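Local coordinates for protein mRNA export factor (Human herpesvirus 1, PDB 4YXP) that regulates viral gene expression, inhibits host splicing and mediates nuclear export of intronless viral mRNAs, here represented by its folded, dimer-forming C-terminal domain, at residues Ala189-Val194 and His224-Gly229; Pro57-Gln62 and Pro83-Thr88; Gln37-Pro42 and Lys100-Cys105; Glu76-His81 and Thr122-Lys127. All blocks are in the same frame, centred on the assembly; numbering follows the deposited sequence.

Contact 1. Residues Ala189-Val194 and His224-Gly229; sequences ASFVFV and HFYLPG
The helical turn carrying F191 and the irregular loop carrying F225 and Y226 stand well apart, the CA atoms of F191 and Y226 being 9.7 Å from each other, and three aromatic side chains bridge the gap. F191 sends its ring across with CG anti to the backbone N (chi1 171°), and the two loop residues take up different corners of its far end. On one flank, CE1 of F191 meets CE1 of F225 at 3.7 Å; the F225 atom lies near the plane of the F191 ring, at its edge. On the other flank, CE2 of F191 approaches CD1 of Y226 at 4.1 Å, and these two side chains run roughly perpendicular to each other. F225 and Y226 follow directly in sequence, but CG of F225 sits between N and the carbonyl carbon (chi1 49°) while that of Y226 is anti to N, and the two rings thereby reach different sides of the F191 ring. The phenol end of Y226 is fixed by a hydrogen bond from OH to D120 OD1. L123 of helix 112-132 packs on both F191 and Y226, and L16 and R13 of the second subunit cover F191 and F225 respectively. The cluster is a small set of packed aromatic rings within the CHC2-type zinc-finger region, away from the metal itself, joining helix 188-204 to the loop that leads into helix 230-241.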
loop_
_atom_site.group_PDB
_atom_site.type_symbol
_atom_site.label_atom_id
_atom_site.label_comp_id
_atom_site.label_asym_id
_atom_site.label_seq_id
_atom_site.Cartn_x
_atom_site.Cartn_y
_atom_site.Cartn_z
ATOM N N ALA B 189 -8.246 16.434 -1.297
ATOM C CA ALA B 189 -7.173 15.586 -0.794
ATOM C C ALA B 189 -7.130 15.630 0.728
ATOM O O ALA B 189 -7.102 14.587 1.383
ATOM C CB ALA B 189 -5.833 16.005 -1.374
ATOM N N SER B 190 -7.129 16.833 1.293
ATOM C CA SER B 190 -7.086 16.973 2.743
ATOM C C SER B 190 -8.379 16.449 3.373
ATOM O O SER B 190 -8.358 15.915 4.480
ATOM C CB SER B 190 -6.839 18.432 3.146
ATOM O OG SER B 190 -7.759 19.316 2.539
ATOM N N PHE B 191 -9.499 16.587 2.670
ATOM C CA PHE B 191 -10.762 16.032 3.164
ATOM C C PHE B 191 -10.659 14.521 3.333
ATOM O O PHE B 191 -10.934 13.979 4.409
ATOM C CB PHE B 191 -11.926 16.357 2.222
ATOM C CG PHE B 191 -13.197 15.628 2.572
ATOM C CD1 PHE B 191 -14.015 16.087 3.591
ATOM C CD2 PHE B 191 -13.559 14.475 1.898
ATOM C CE1 PHE B 191 -15.178 15.413 3.926
ATOM C CE2 PHE B 191 -14.722 13.794 2.228
ATOM C CZ PHE B 191 -15.531 14.263 3.243
ATOM N N VAL B 192 -10.267 13.840 2.263
ATOM C CA VAL B 192 -10.205 12.387 2.267
ATOM C C VAL B 192 -9.273 11.882 3.368
ATOM O O VAL B 192 -9.618 10.977 4.122
ATOM C CB VAL B 192 -9.768 11.855 0.885
ATOM C CG1 VAL B 192 -9.466 10.357 0.940
ATOM C CG2 VAL B 192 -10.852 12.128 -0.149
ATOM N N PHE B 193 -8.089 12.463 3.479
ATOM C CA PHE B 193 -7.110 11.904 4.400
ATOM C C PHE B 193 -7.377 12.299 5.854
ATOM O O PHE B 193 -7.191 11.481 6.751
ATOM C CB PHE B 193 -5.701 12.300 3.952
ATOM C CG PHE B 193 -5.199 11.454 2.822
ATOM C CD1 PHE B 193 -4.649 10.209 3.075
ATOM C CD2 PHE B 193 -5.334 11.870 1.508
ATOM C CE1 PHE B 193 -4.208 9.406 2.035
ATOM C CE2 PHE B 193 -4.898 11.072 0.466
ATOM C CZ PHE B 193 -4.334 9.840 0.730
ATOM N N VAL B 194 -7.854 13.515 6.090
ATOM C CA VAL B 194 -8.169 13.942 7.449
ATOM C C VAL B 194 -9.368 13.149 7.992
ATOM O O VAL B 194 -9.349 12.677 9.131
ATOM C CB VAL B 194 -8.436 15.457 7.511
ATOM C CG1 VAL B 194 -8.984 15.861 8.884
ATOM C CG2 VAL B 194 -7.159 16.226 7.221
ATOM N N HIS B 224 -23.980 17.038 4.594
ATOM C CA HIS B 224 -24.382 17.640 3.325
ATOM C C HIS B 224 -23.193 17.840 2.383
ATOM O O HIS B 224 -23.340 17.818 1.160
ATOM C CB HIS B 224 -25.071 18.980 3.610
ATOM C CG HIS B 224 -25.636 19.658 2.399
ATOM N ND1 HIS B 224 -26.745 19.188 1.729
ATOM C CD2 HIS B 224 -25.261 20.792 1.762
ATOM C CE1 HIS B 224 -27.019 19.997 0.720
ATOM N NE2 HIS B 224 -26.136 20.977 0.717
ATOM N N PHE B 225 -22.012 18.018 2.962
ATOM C CA PHE B 225 -20.820 18.360 2.189
ATOM C C PHE B 225 -20.199 17.174 1.447
ATOM O O PHE B 225 -19.349 17.372 0.580
ATOM C CB PHE B 225 -19.765 18.994 3.103
ATOM C CG PHE B 225 -19.504 18.216 4.359
ATOM C CD1 PHE B 225 -18.661 17.119 4.351
ATOM C CD2 PHE B 225 -20.102 18.585 5.552
ATOM C CE1 PHE B 225 -18.420 16.404 5.506
ATOM C CE2 PHE B 225 -19.867 17.872 6.711
ATOM C CZ PHE B 225 -19.026 16.782 6.688
ATOM N N TYR B 226 -20.605 15.951 1.781
ATOM C CA TYR B 226 -20.108 14.778 1.063
ATOM C C TYR B 226 -21.168 14.175 0.146
ATOM O O TYR B 226 -22.249 13.774 0.589
ATOM C CB TYR B 226 -19.610 13.694 2.028
ATOM C CG TYR B 226 -19.268 12.412 1.298
ATOM C CD1 TYR B 226 -18.121 12.319 0.515
ATOM C CD2 TYR B 226 -20.103 11.310 1.361
ATOM C CE1 TYR B 226 -17.819 11.162 -0.174
ATOM C CE2 TYR B 226 -19.807 10.147 0.676
ATOM C CZ TYR B 226 -18.665 10.077 -0.087
ATOM O OH TYR B 226 -18.379 8.918 -0.771
ATOM N N LEU B 227 -20.840 14.112 -1.139
ATOM C CA LEU B 227 -21.683 13.450 -2.121
ATOM C C LEU B 227 -21.034 12.123 -2.506
ATOM O O LEU B 227 -19.849 12.097 -2.845
ATOM C CB LEU B 227 -21.878 14.335 -3.353
ATOM C CG LEU B 227 -22.682 15.618 -3.126
ATOM C CD1 LEU B 227 -22.544 16.556 -4.318
ATOM C CD2 LEU B 227 -24.151 15.298 -2.868
ATOM N N PRO B 228 -21.790 11.010 -2.435
ATOM C CA PRO B 228 -21.187 9.713 -2.768
ATOM C C PRO B 228 -20.514 9.705 -4.138
ATOM O O PRO B 228 -21.139 10.049 -5.141
ATOM C CB PRO B 228 -22.382 8.755 -2.736
ATOM C CG PRO B 228 -23.323 9.374 -1.776
ATOM C CD PRO B 228 -23.190 10.859 -1.991
ATOM N N GLY B 229 -19.244 9.315 -4.167
ATOM C CA GLY B 229 -18.463 9.335 -5.389
ATOM C C GLY B 229 -17.448 10.466 -5.433
ATOM O O GLY B 229 -16.642 10.550 -6.363
#

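Contact 2. Residues Pro57-Gln62 and Pro83-Thr88; sequences PVLAGQ and PSLYRT
The short, weakly bonded helix 56-59 packs against helix 75-91 through L59, which reaches L85 and T88, residues one turn apart on the longer helix. L59 CD2 touches L85 CD1 at 3.6 Å, the nearest approach between the two segments. These leucines run past one another in opposite senses, so their methyl ends overlap alongside rather than meeting head-on. T88 approaches differently, tip to tip: its CG2 sits 4.0 Å from L59 CD1 and, equally, 4.0 Å from L59 CD2, facing the fork of the leucine. It is the methyl branch that makes this contact because CG2 lies anti to the T88 backbone N, with OG1 beside that N (chi1 -66°). Here the all-helical fold brings a segment from the N-terminal part of the chain onto helix 75-91, at a place where the dimer partner also arrives. Y268 of the second subunit packs on L85, and A60 O accepts a hydrogen bond from H265 ND1 of that subunit; Y268 and H265 lie in the C-terminal region important for homodimerization. W55 of the same chain also touches L85. With CG of L85 anti to its N (chi1 -178°) and chi2 at 64°, the CD1 methyl is brought to L59.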
loop_
_atom_site.group_PDB
_atom_site.type_symbol
_atom_site.label_atom_id
_atom_site.label_comp_id
_atom_site.label_asym_id
_atom_site.label_seq_id
_atom_site.Cartn_x
_atom_site.Cartn_y
_atom_site.Cartn_z
ATOM N N PRO B 57 -26.199 -11.850 -1.958
ATOM C CA PRO B 57 -25.034 -12.086 -2.824
ATOM C C PRO B 57 -23.682 -11.689 -2.217
ATOM O O PRO B 57 -22.684 -12.350 -2.504
ATOM C CB PRO B 57 -25.341 -11.224 -4.052
ATOM C CG PRO B 57 -26.824 -11.162 -4.095
ATOM C CD PRO B 57 -27.249 -11.090 -2.661
ATOM N N VAL B 58 -23.642 -10.639 -1.402
ATOM C CA VAL B 58 -22.379 -10.187 -0.819
ATOM C C VAL B 58 -22.229 -10.635 0.636
ATOM O O VAL B 58 -21.251 -10.282 1.296
ATOM C CB VAL B 58 -22.231 -8.646 -0.922
ATOM C CG1 VAL B 58 -22.132 -8.217 -2.379
ATOM C CG2 VAL B 58 -23.384 -7.930 -0.225
ATOM N N LEU B 59 -23.182 -11.419 1.135
ATOM C CA LEU B 59 -23.103 -11.930 2.504
ATOM C C LEU B 59 -22.511 -13.338 2.565
ATOM O O LEU B 59 -22.079 -13.788 3.625
ATOM C CB LEU B 59 -24.487 -11.930 3.161
ATOM C CG LEU B 59 -25.042 -10.569 3.592
ATOM C CD1 LEU B 59 -26.440 -10.728 4.170
ATOM C CD2 LEU B 59 -24.128 -9.893 4.601
ATOM N N ALA B 60 -22.492 -14.033 1.433
ATOM C CA ALA B 60 -21.928 -15.378 1.377
ATOM C C ALA B 60 -20.417 -15.339 1.158
ATOM O O ALA B 60 -19.837 -14.280 0.910
ATOM C CB ALA B 60 -22.595 -16.180 0.271
ATOM N N GLY B 61 -19.785 -16.502 1.265
ATOM C CA GLY B 61 -18.407 -16.659 0.844
ATOM C C GLY B 61 -18.360 -16.746 -0.670
ATOM O O GLY B 61 -18.075 -17.804 -1.232
ATOM N N GLN B 62 -18.659 -15.618 -1.314
ATOM C CA GLN B 62 -18.792 -15.525 -2.773
ATOM C C GLN B 62 -17.778 -16.369 -3.547
ATOM O O GLN B 62 -16.713 -16.721 -3.038
ATOM C CB GLN B 62 -18.694 -14.057 -3.248
ATOM C CG GLN B 62 -17.991 -13.051 -2.320
ATOM C CD GLN B 62 -18.743 -11.736 -2.192
ATOM O OE1 GLN B 62 -19.318 -11.438 -1.143
ATOM N NE2 GLN B 62 -18.738 -10.940 -3.255
ATOM N N PRO B 83 -30.047 -0.120 6.280
ATOM C CA PRO B 83 -30.384 -0.607 7.624
ATOM C C PRO B 83 -30.410 -2.133 7.739
ATOM O O PRO B 83 -30.046 -2.666 8.787
ATOM C CB PRO B 83 -31.772 -0.010 7.864
ATOM C CG PRO B 83 -31.750 1.258 7.082
ATOM C CD PRO B 83 -30.974 0.934 5.836
ATOM N N SER B 84 -30.822 -2.818 6.678
ATOM C CA SER B 84 -30.882 -4.277 6.679
ATOM C C SER B 84 -29.492 -4.891 6.843
ATOM O O SER B 84 -29.283 -5.780 7.669
ATOM C CB SER B 84 -31.524 -4.785 5.386
ATOM O OG SER B 84 -31.478 -6.198 5.315
ATOM N N LEU B 85 -28.541 -4.418 6.046
ATOM C CA LEU B 85 -27.180 -4.935 6.112
ATOM C C LEU B 85 -26.577 -4.608 7.473
ATOM O O LEU B 85 -25.881 -5.431 8.075
ATOM C CB LEU B 85 -26.327 -4.348 4.983
ATOM C CG LEU B 85 -24.877 -4.838 4.898
ATOM C CD1 LEU B 85 -24.823 -6.324 4.594
ATOM C CD2 LEU B 85 -24.103 -4.046 3.842
ATOM N N TYR B 86 -26.857 -3.398 7.947
ATOM C CA TYR B 86 -26.392 -2.930 9.249
ATOM C C TYR B 86 -26.842 -3.901 10.328
ATOM O O TYR B 86 -26.060 -4.301 11.190
ATOM C CB TYR B 86 -26.935 -1.522 9.516
ATOM C CG TYR B 86 -26.515 -0.885 10.824
ATOM C CD1 TYR B 86 -27.048 -1.309 12.033
ATOM C CD2 TYR B 86 -25.616 0.171 10.843
ATOM C CE1 TYR B 86 -26.675 -0.717 13.228
ATOM C CE2 TYR B 86 -25.237 0.770 12.034
ATOM C CZ TYR B 86 -25.769 0.322 13.221
ATOM O OH TYR B 86 -25.402 0.917 14.408
ATOM N N ARG B 87 -28.116 -4.277 10.261
ATOM C CA ARG B 87 -28.719 -5.184 11.225
ATOM C C ARG B 87 -28.042 -6.558 11.182
ATOM O O ARG B 87 -27.817 -7.188 12.215
ATOM C CB ARG B 87 -30.223 -5.302 10.940
ATOM C CG ARG B 87 -31.068 -5.696 12.130
ATOM C CD ARG B 87 -32.507 -5.197 11.986
ATOM N NE ARG B 87 -33.200 -5.785 10.838
ATOM C CZ ARG B 87 -33.600 -5.123 9.753
ATOM N NH1 ARG B 87 -33.388 -3.816 9.620
ATOM N NH2 ARG B 87 -34.230 -5.777 8.785
ATOM N N THR B 88 -27.706 -7.010 9.979
ATOM C CA THR B 88 -27.021 -8.286 9.792
ATOM C C THR B 88 -25.611 -8.258 10.404
ATOM O O THR B 88 -25.201 -9.205 11.081
ATOM C CB THR B 88 -26.945 -8.648 8.288
ATOM O OG1 THR B 88 -28.271 -8.878 7.789
ATOM C CG2 THR B 88 -26.097 -9.897 8.050
#

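Contact 3. Residues Gln37-Pro42 and Lys100-Cys105; sequences QVMHDP and KAMRDC
M102 lays its sulfur against the ring of P42, with SD 3.6 Å from P42 CG and 3.7 Å from P42 CB. The contact joins the chain just after helix 25-38 to the middle of helix 93-109, in the all-helical fold of the intertwined dimer. A type I beta turn from V38 to D41 brings M39 and P42 to the same partner. P42 points its CB at helix 93-109, and its side chain crosses that of M102 at about a right angle. M39 starts off less directly. Its three torsions all lie near -60° (chi1 -63°), and this curl brings the terminal methyl round toward helix 93-109, where CE lies a looser 4.3 Å from SD of M102. One sulfur thus has apolar carbon beside it from M39, in the turn, and from P42, just after it. F43, next along the chain, packs on M102 as well. The second subunit also contributes: its H257 touches both M39 and C105, and its R249 donates a hydrogen bond from NH2 to P42 O. The M102 chain is extended about CB-CG and bends only at its last torsion (chi3 -57°), which turns CE aside and leaves SD as the atom nearest the proline.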
loop_
_atom_site.group_PDB
_atom_site.type_symbol
_atom_site.label_atom_id
_atom_site.label_comp_id
_atom_site.label_asym_id
_atom_site.label_seq_id
_atom_site.Cartn_x
_atom_site.Cartn_y
_atom_site.Cartn_z
ATOM N N GLN B 37 -6.022 -23.451 2.041
ATOM C CA GLN B 37 -7.017 -24.288 2.701
ATOM C C GLN B 37 -7.858 -23.480 3.690
ATOM O O GLN B 37 -9.058 -23.702 3.816
ATOM C CB GLN B 37 -6.338 -25.456 3.421
ATOM C CG GLN B 37 -7.307 -26.514 3.931
ATOM C CD GLN B 37 -8.012 -27.249 2.805
ATOM O OE1 GLN B 37 -7.377 -27.708 1.854
ATOM N NE2 GLN B 37 -9.333 -27.359 2.905
ATOM N N VAL B 38 -7.226 -22.548 4.395
ATOM C CA VAL B 38 -7.948 -21.676 5.316
ATOM C C VAL B 38 -8.976 -20.858 4.540
ATOM O O VAL B 38 -10.104 -20.654 4.997
ATOM C CB VAL B 38 -6.979 -20.757 6.092
ATOM C CG1 VAL B 38 -7.740 -19.666 6.848
ATOM C CG2 VAL B 38 -6.139 -21.575 7.058
ATOM N N MET B 39 -8.583 -20.400 3.356
ATOM C CA MET B 39 -9.425 -19.517 2.559
ATOM C C MET B 39 -10.536 -20.257 1.814
ATOM O O MET B 39 -11.364 -19.629 1.149
ATOM C CB MET B 39 -8.558 -18.742 1.563
ATOM C CG MET B 39 -7.545 -17.820 2.226
ATOM S SD MET B 39 -8.284 -16.654 3.397
ATOM C CE MET B 39 -9.474 -15.826 2.343
ATOM N N HIS B 40 -10.566 -21.581 1.930
ATOM C CA HIS B 40 -11.591 -22.376 1.263
ATOM C C HIS B 40 -12.954 -22.198 1.932
ATOM O O HIS B 40 -13.992 -22.245 1.273
ATOM C CB HIS B 40 -11.202 -23.856 1.259
ATOM C CG HIS B 40 -12.279 -24.763 0.749
ATOM N ND1 HIS B 40 -12.706 -24.749 -0.563
ATOM C CD2 HIS B 40 -13.020 -25.707 1.375
ATOM C CE1 HIS B 40 -13.660 -25.646 -0.722
ATOM N NE2 HIS B 40 -13.871 -26.243 0.438
ATOM N N ASP B 41 -12.938 -21.991 3.245
ATOM C CA ASP B 41 -14.162 -21.847 4.025
ATOM C C ASP B 41 -13.890 -20.962 5.236
ATOM O O ASP B 41 -13.957 -21.420 6.373
ATOM C CB ASP B 41 -14.679 -23.218 4.462
ATOM C CG ASP B 41 -16.035 -23.145 5.144
ATOM O OD1 ASP B 41 -16.709 -22.098 5.040
ATOM O OD2 ASP B 41 -16.431 -24.148 5.774
ATOM N N PRO B 42 -13.580 -19.682 4.990
ATOM C CA PRO B 42 -13.112 -18.775 6.043
ATOM C C PRO B 42 -14.131 -18.537 7.153
ATOM O O PRO B 42 -13.736 -18.293 8.290
ATOM C CB PRO B 42 -12.821 -17.475 5.284
ATOM C CG PRO B 42 -13.639 -17.554 4.050
ATOM C CD PRO B 42 -13.714 -19.002 3.690
ATOM N N LYS B 100 -14.608 -8.698 8.654
ATOM C CA LYS B 100 -13.747 -7.540 8.854
ATOM C C LYS B 100 -12.287 -7.889 8.559
ATOM O O LYS B 100 -11.572 -7.113 7.924
ATOM C CB LYS B 100 -13.912 -7.022 10.287
ATOM C CG LYS B 100 -13.082 -5.803 10.658
ATOM C CD LYS B 100 -13.553 -5.232 11.993
ATOM C CE LYS B 100 -12.397 -4.820 12.892
ATOM N NZ LYS B 100 -12.877 -4.076 14.095
ATOM N N ALA B 101 -11.852 -9.061 9.011
ATOM C CA ALA B 101 -10.483 -9.510 8.780
ATOM C C ALA B 101 -10.194 -9.683 7.292
ATOM O O ALA B 101 -9.123 -9.310 6.813
ATOM C CB ALA B 101 -10.223 -10.813 9.519
ATOM N N MET B 102 -11.148 -10.252 6.561
ATOM C CA MET B 102 -10.974 -10.478 5.130
ATOM C C MET B 102 -11.019 -9.166 4.347
ATOM O O MET B 102 -10.211 -8.947 3.444
ATOM C CB MET B 102 -12.042 -11.440 4.606
ATOM C CG MET B 102 -11.650 -12.919 4.708
ATOM S SD MET B 102 -12.952 -14.020 4.112
ATOM C CE MET B 102 -14.301 -13.527 5.158
ATOM N N ARG B 103 -11.950 -8.290 4.700
ATOM C CA ARG B 103 -12.059 -6.999 4.027
ATOM C C ARG B 103 -10.785 -6.181 4.215
ATOM O O ARG B 103 -10.378 -5.432 3.327
ATOM C CB ARG B 103 -13.263 -6.213 4.547
ATOM C CG ARG B 103 -13.392 -4.805 3.948
ATOM C CD ARG B 103 -14.628 -4.084 4.470
ATOM N NE ARG B 103 -14.669 -2.682 4.058
ATOM C CZ ARG B 103 -15.260 -2.229 2.957
ATOM N NH1 ARG B 103 -15.883 -3.060 2.125
ATOM N NH2 ARG B 103 -15.227 -0.931 2.682
ATOM N N ASP B 104 -10.162 -6.321 5.380
ATOM C CA ASP B 104 -8.959 -5.565 5.687
ATOM C C ASP B 104 -7.854 -5.955 4.714
ATOM O O ASP B 104 -7.135 -5.093 4.208
ATOM C CB ASP B 104 -8.520 -5.805 7.133
ATOM C CG ASP B 104 -7.567 -4.737 7.637
ATOM O OD1 ASP B 104 -8.041 -3.719 8.184
ATOM O OD2 ASP B 104 -6.346 -4.909 7.482
ATOM N N CYS B 105 -7.738 -7.252 4.438
ATOM C CA CYS B 105 -6.743 -7.745 3.490
ATOM C C CYS B 105 -7.052 -7.290 2.067
ATOM O O CYS B 105 -6.152 -6.906 1.323
ATOM C CB CYS B 105 -6.661 -9.270 3.538
ATOM S SG CYS B 105 -5.980 -9.925 5.072
#

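Contact 4. Residues Glu76-His81 and Thr122-Lys127; sequences ETLVAH and TLAWCK
L78 points its CB from helix 75-91 at helix 112-132, where A124 and W125 receive it; the CA atoms of L78 and W125 are 8.0 Å apart. From CB the chain runs on to CG, held anti to the backbone N (chi1 -179°), and this extended start carries the fork across the gap. There the two methyls part company. CD2 goes to A124, lying 3.9 Å from A124 CB and also 3.9 Å from A124 O, so it rests against both the small side chain and the carbonyl O of the same residue. CD1 goes to the indole of W125, where CE3 is its nearest atom at 4.4 Å; the methyl lies near the ring plane, at the edge of the six-membered ring. W125 leaves its helix pointing away from L78, but its ring system comes back toward the leucine, with the CE3 edge nearest. On the five-membered ring, the indole is tied down by a hydrogen bond from NE1 to D140 OD2. F269 of the second subunit packs on both L78 and W125, bringing the dimer partner's C-terminal region to this interface, while W125 also lies against L85 and Y86, further along helix 75-91, and against I142 and I143 of helix 141-144. With no strands in the fold, helix 112-132 lies between helix 75-91 on this side and helix 188-204, whose L199 touches T122 and C126.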
loop_
_atom_site.group_PDB
_atom_site.type_symbol
_atom_site.label_atom_id
_atom_site.label_comp_id
_atom_site.label_asym_id
_atom_site.label_seq_id
_atom_site.Cartn_x
_atom_site.Cartn_y
_atom_site.Cartn_z
ATOM N N GLU B 76 -30.227 6.293 -3.259
ATOM C CA GLU B 76 -31.587 6.024 -2.789
ATOM C C GLU B 76 -31.736 4.569 -2.340
ATOM O O GLU B 76 -32.391 4.283 -1.337
ATOM C CB GLU B 76 -32.608 6.347 -3.886
ATOM C CG GLU B 76 -32.847 7.842 -4.106
ATOM C CD GLU B 76 -31.641 8.564 -4.695
ATOM O OE1 GLU B 76 -30.846 7.924 -5.420
ATOM O OE2 GLU B 76 -31.490 9.777 -4.432
ATOM N N THR B 77 -31.123 3.654 -3.081
ATOM C CA THR B 77 -31.166 2.235 -2.742
ATOM C C THR B 77 -30.372 1.954 -1.465
ATOM O O THR B 77 -30.786 1.144 -0.631
ATOM C CB THR B 77 -30.617 1.367 -3.900
ATOM O OG1 THR B 77 -31.487 1.478 -5.032
ATOM C CG2 THR B 77 -30.510 -0.105 -3.497
ATOM N N LEU B 78 -29.233 2.619 -1.309
ATOM C CA LEU B 78 -28.413 2.442 -0.117
ATOM C C LEU B 78 -29.174 2.932 1.117
ATOM O O LEU B 78 -29.108 2.325 2.187
ATOM C CB LEU B 78 -27.080 3.183 -0.268
ATOM C CG LEU B 78 -26.074 3.093 0.887
ATOM C CD1 LEU B 78 -25.724 1.653 1.228
ATOM C CD2 LEU B 78 -24.815 3.867 0.534
ATOM N N VAL B 79 -29.905 4.027 0.966
ATOM C CA VAL B 79 -30.680 4.559 2.078
ATOM C C VAL B 79 -31.763 3.552 2.456
ATOM O O VAL B 79 -32.034 3.330 3.637
ATOM C CB VAL B 79 -31.273 5.943 1.728
ATOM C CG1 VAL B 79 -32.381 6.339 2.695
ATOM C CG2 VAL B 79 -30.170 6.997 1.744
ATOM N N ALA B 80 -32.367 2.928 1.451
ATOM C CA ALA B 80 -33.471 2.001 1.682
ATOM C C ALA B 80 -32.995 0.667 2.263
ATOM O O ALA B 80 -33.596 0.137 3.199
ATOM C CB ALA B 80 -34.231 1.765 0.387
ATOM N N HIS B 81 -31.910 0.132 1.711
ATOM C CA HIS B 81 -31.451 -1.213 2.053
ATOM C C HIS B 81 -30.324 -1.230 3.080
ATOM O O HIS B 81 -29.997 -2.285 3.624
ATOM C CB HIS B 81 -30.994 -1.942 0.790
ATOM C CG HIS B 81 -32.104 -2.288 -0.144
ATOM N ND1 HIS B 81 -31.902 -2.946 -1.337
ATOM C CD2 HIS B 81 -33.445 -2.072 -0.065
ATOM C CE1 HIS B 81 -33.060 -3.120 -1.954
ATOM N NE2 HIS B 81 -34.009 -2.594 -1.192
ATOM N N THR B 122 -16.956 3.482 2.154
ATOM C CA THR B 122 -16.838 3.749 3.580
ATOM C C THR B 122 -17.614 5.003 3.971
ATOM O O THR B 122 -18.406 4.982 4.911
ATOM C CB THR B 122 -15.361 3.916 3.999
ATOM O OG1 THR B 122 -14.620 2.752 3.612
ATOM C CG2 THR B 122 -15.240 4.113 5.504
ATOM N N LEU B 123 -17.395 6.093 3.244
ATOM C CA LEU B 123 -18.024 7.364 3.584
ATOM C C LEU B 123 -19.520 7.384 3.258
ATOM O O LEU B 123 -20.304 7.996 3.985
ATOM C CB LEU B 123 -17.311 8.514 2.867
ATOM C CG LEU B 123 -15.844 8.754 3.264
ATOM C CD1 LEU B 123 -15.335 10.051 2.659
ATOM C CD2 LEU B 123 -15.651 8.771 4.777
ATOM N N ALA B 124 -19.927 6.716 2.183
ATOM C CA ALA B 124 -21.351 6.647 1.858
ATOM C C ALA B 124 -22.089 5.814 2.906
ATOM O O ALA B 124 -23.228 6.120 3.269
ATOM C CB ALA B 124 -21.561 6.069 0.469
ATOM N N TRP B 125 -21.431 4.766 3.391
ATOM C CA TRP B 125 -21.977 3.942 4.470
ATOM C C TRP B 125 -22.177 4.787 5.724
ATOM O O TRP B 125 -23.224 4.724 6.368
ATOM C CB TRP B 125 -21.049 2.757 4.760
ATOM C CG TRP B 125 -21.517 1.844 5.860
ATOM C CD1 TRP B 125 -21.002 1.746 7.122
ATOM C CD2 TRP B 125 -22.586 0.889 5.788
ATOM N NE1 TRP B 125 -21.687 0.792 7.841
ATOM C CE2 TRP B 125 -22.663 0.253 7.044
ATOM C CE3 TRP B 125 -23.486 0.514 4.785
ATOM C CZ2 TRP B 125 -23.606 -0.736 7.323
ATOM C CZ3 TRP B 125 -24.422 -0.470 5.065
ATOM C CH2 TRP B 125 -24.473 -1.082 6.323
ATOM N N CYS B 126 -21.170 5.588 6.062
ATOM C CA CYS B 126 -21.274 6.499 7.197
ATOM C C CYS B 126 -22.409 7.497 6.993
ATOM O O CYS B 126 -23.143 7.813 7.929
ATOM C CB CYS B 126 -19.957 7.247 7.416
ATOM S SG CYS B 126 -18.646 6.228 8.114
ATOM N N LYS B 127 -22.554 7.997 5.769
ATOM C CA LYS B 127 -23.584 8.989 5.491
ATOM C C LYS B 127 -24.969 8.364 5.619
ATOM O O LYS B 127 -25.923 9.021 6.042
ATOM C CB LYS B 127 -23.410 9.602 4.098
ATOM C CG LYS B 127 -24.308 10.815 3.888
ATOM C CD LYS B 127 -24.168 11.445 2.514
ATOM C CE LYS B 127 -25.140 12.614 2.374
ATOM N NZ LYS B 127 -24.998 13.348 1.090
#

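All four contacts are buried, apolar side-chain packing, and the second subunit reaches every one of them. Their chemistry differs: contact 1 gathers aromatic rings, contact 2 branched methyls, contact 3 a thioether against a proline, and contact 4 a leucine against alanine and indole. Contacts 2 and 4 share helix 75-91, and contact 4 also touches contact 1, so helix 112-132 joins helix 75-91 to the zinc-finger region. Contact 3 lies across the chain's centre from contact 1, their centres about 29 Å apart. It comes near contact 2 without touching it, the nearest atoms being about 6 Å apart. Contacts 1 to 3 each use an irregular or weakly helical segment; contact 4 joins two regular helices.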